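Local structure of protein ACDH-11, isoform b (Caenorhabditis elegans, 4Y9J) at residues Thr280-Thr285 with Leu432-Arg437. The protein belongs to the acyl-CoA dehydrogenase family of FAD-binding flavoproteins and assembles from four copies of its chain. Residues are numbered along the deposited sequence; the frame is centred on the assembly and turned at random.
Sequences TKQLPT and LPTLLR
Arg437 reaches Lys281 through one end of its guanidinium: NH1 of Arg437 lies 4.0 Å from CD of Lys281, and the two side chains cross at about a right angle. The approach is oblique to the guanidinium and involves the aliphatic part of the lysine, since CG and CE are almost as near as CD. The ammonium does not meet the arginine; a turn at the last torsion (chi4 -69°) bends the otherwise extended lysine chain, and NZ of Lys281 stays 5.4 Å from NH1 of Arg437, hydrogen-bonded instead to Lys277 O. A second touch is a van der Waals one: the Gln282 and Thr434 side chains come from opposite directions, and NE2 of Gln282 lies 4.1 Å from the methyl CG2 of Thr434.

No direct hydrogen bond spans the two segments, but one water does. The water oxygen accepts from the backbone N of Lys281 and from NH1 of Arg437, 3.0 Å from each. Thr280-Leu283 forms a type I beta turn, closed by Leu283 N to Thr280 O at 2.9 Å. This turn leads into strand 285-298 of the middle beta domain, whereas Thr434 and Arg437 lie on helix 432-439 of the C-terminal domain, so the contact bridges two domains of the acyl-CoA dehydrogenase fold. Thr280, which opens the turn, and Thr285, the first residue of strand 285-298, both belong to the FAD pocket and touch the cofactor.

Further out, the guanidinium is fixed by several partners: NE forms a salt bridge with Glu428, NH2 with Glu73, and NH1 donates to Leu278 O. The two carboxylates probably balance the guanidinium charge, which would make the nearby lysine ammonium easier to tolerate. Asp438, next along the helix, accepts from Thr280 N and Gln282 NE2, while the backbone O of Arg437 is hydrogen-bonded to Tyr426 OH of a second subunit.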
loop_
_atom_site.group_PDB
_atom_site.type_symbol
_atom_site.label_atom_id
_atom_site.label_comp_id
_atom_site.label_asym_id
_atom_site.label_seq_id
_atom_site.Cartn_x
_atom_site.Cartn_y
_atom_site.Cartn_z
ATOM N N THR B 280 -4.593 -14.220 -11.345
ATOM C CA THR B 280 -4.512 -15.157 -10.237
ATOM C C THR B 280 -3.952 -14.533 -8.952
ATOM O O THR B 280 -3.346 -15.220 -8.090
ATOM C CB THR B 280 -3.783 -16.511 -10.585
ATOM O OG1 THR B 280 -2.370 -16.325 -10.645
ATOM C CG2 THR B 280 -4.257 -17.129 -11.983
ATOM N N LYS B 281 -4.143 -13.231 -8.797
ATOM C CA LYS B 281 -3.587 -12.519 -7.670
ATOM C C LYS B 281 -4.138 -13.041 -6.293
ATOM O O LYS B 281 -3.490 -12.850 -5.278
ATOM C CB LYS B 281 -3.868 -10.964 -7.789
ATOM C CG LYS B 281 -3.152 -10.281 -8.938
ATOM C CD LYS B 281 -3.351 -8.730 -8.875
ATOM C CE LYS B 281 -2.510 -7.973 -9.892
ATOM N NZ LYS B 281 -1.094 -8.092 -9.506
ATOM N N GLN B 282 -5.299 -13.646 -6.319
ATOM C CA GLN B 282 -5.922 -14.266 -5.177
ATOM C C GLN B 282 -5.089 -15.409 -4.624
ATOM O O GLN B 282 -5.114 -15.677 -3.406
ATOM C CB GLN B 282 -7.333 -14.831 -5.506
ATOM C CG GLN B 282 -8.253 -13.960 -6.368
ATOM C CD GLN B 282 -8.041 -14.164 -7.873
ATOM O OE1 GLN B 282 -6.982 -14.556 -8.345
ATOM N NE2 GLN B 282 -9.053 -13.891 -8.596
ATOM N N LEU B 283 -4.422 -16.104 -5.534
ATOM C CA LEU B 283 -3.711 -17.357 -5.265
ATOM C C LEU B 283 -2.285 -17.115 -4.744
ATOM O O LEU B 283 -1.518 -16.403 -5.389
ATOM C CB LEU B 283 -3.686 -18.133 -6.594
ATOM C CG LEU B 283 -2.807 -19.343 -6.672
ATOM C CD1 LEU B 283 -3.450 -20.479 -5.919
ATOM C CD2 LEU B 283 -2.719 -19.764 -8.139
ATOM N N PRO B 284 -1.880 -17.755 -3.637
ATOM C CA PRO B 284 -0.489 -17.497 -3.272
ATOM C C PRO B 284 0.453 -18.374 -4.078
ATOM O O PRO B 284 0.328 -19.601 -4.007
ATOM C CB PRO B 284 -0.432 -17.892 -1.823
ATOM C CG PRO B 284 -1.654 -18.695 -1.590
ATOM C CD PRO B 284 -2.659 -18.353 -2.562
ATOM N N THR B 285 1.278 -17.790 -4.887
ATOM C CA THR B 285 2.258 -18.557 -5.666
ATOM C C THR B 285 3.616 -18.099 -5.213
ATOM O O THR B 285 3.965 -16.918 -5.293
ATOM C CB THR B 285 2.052 -18.358 -7.195
ATOM O OG1 THR B 285 0.730 -18.754 -7.603
ATOM C CG2 THR B 285 3.127 -19.059 -8.005
ATOM N N LEU B 432 -14.862 -6.814 -13.756
ATOM C CA LEU B 432 -14.750 -7.406 -15.080
ATOM C C LEU B 432 -13.363 -7.693 -15.560
ATOM O O LEU B 432 -13.075 -8.742 -16.137
ATOM C CB LEU B 432 -15.502 -6.539 -16.092
ATOM C CG LEU B 432 -16.995 -6.385 -15.758
ATOM C CD1 LEU B 432 -17.678 -5.271 -16.523
ATOM C CD2 LEU B 432 -17.741 -7.703 -15.972
ATOM N N PRO B 433 -12.401 -6.734 -15.379
ATOM C CA PRO B 433 -11.051 -7.040 -15.772
ATOM C C PRO B 433 -10.413 -8.213 -15.134
ATOM O O PRO B 433 -9.576 -8.856 -15.779
ATOM C CB PRO B 433 -10.226 -5.766 -15.397
ATOM C CG PRO B 433 -11.243 -4.720 -15.463
ATOM C CD PRO B 433 -12.528 -5.352 -14.914
ATOM N N THR B 434 -10.830 -8.555 -13.928
ATOM C CA THR B 434 -10.342 -9.778 -13.322
ATOM C C THR B 434 -10.526 -11.006 -14.247
ATOM O O THR B 434 -9.672 -11.859 -14.295
ATOM C CB THR B 434 -11.049 -10.054 -12.001
ATOM O OG1 THR B 434 -10.854 -8.932 -11.119
ATOM C CG2 THR B 434 -10.514 -11.282 -11.391
ATOM N N LEU B 435 -11.674 -11.079 -14.895
ATOM C CA LEU B 435 -11.985 -12.167 -15.794
ATOM C C LEU B 435 -10.954 -12.250 -16.886
ATOM O O LEU B 435 -10.523 -13.373 -17.235
ATOM C CB LEU B 435 -13.383 -12.025 -16.411
ATOM C CG LEU B 435 -14.527 -12.041 -15.387
ATOM C CD1 LEU B 435 -15.784 -11.638 -16.109
ATOM C CD2 LEU B 435 -14.645 -13.436 -14.785
ATOM N N LEU B 436 -10.505 -11.117 -17.428
ATOM C CA LEU B 436 -9.508 -11.138 -18.509
ATOM C C LEU B 436 -8.102 -11.526 -17.981
ATOM O O LEU B 436 -7.409 -12.400 -18.556
ATOM C CB LEU B 436 -9.398 -9.778 -19.177
ATOM C CG LEU B 436 -8.418 -9.648 -20.307
ATOM C CD1 LEU B 436 -8.820 -10.450 -21.520
ATOM C CD2 LEU B 436 -8.272 -8.195 -20.667
ATOM N N ARG B 437 -7.681 -10.879 -16.883
ATOM C CA ARG B 437 -6.359 -11.107 -16.297
ATOM C C ARG B 437 -6.207 -12.617 -15.898
ATOM O O ARG B 437 -5.160 -13.245 -16.136
ATOM C CB ARG B 437 -6.142 -10.153 -15.123
ATOM C CG ARG B 437 -6.034 -8.667 -15.591
ATOM C CD ARG B 437 -5.528 -7.810 -14.470
ATOM N NE ARG B 437 -6.509 -7.624 -13.442
ATOM C CZ ARG B 437 -6.624 -8.299 -12.325
ATOM N NH1 ARG B 437 -5.750 -9.236 -11.980
ATOM N NH2 ARG B 437 -7.595 -7.944 -11.486
HETATM O O HOH W 1 -6.211 -11.594 -10.249
#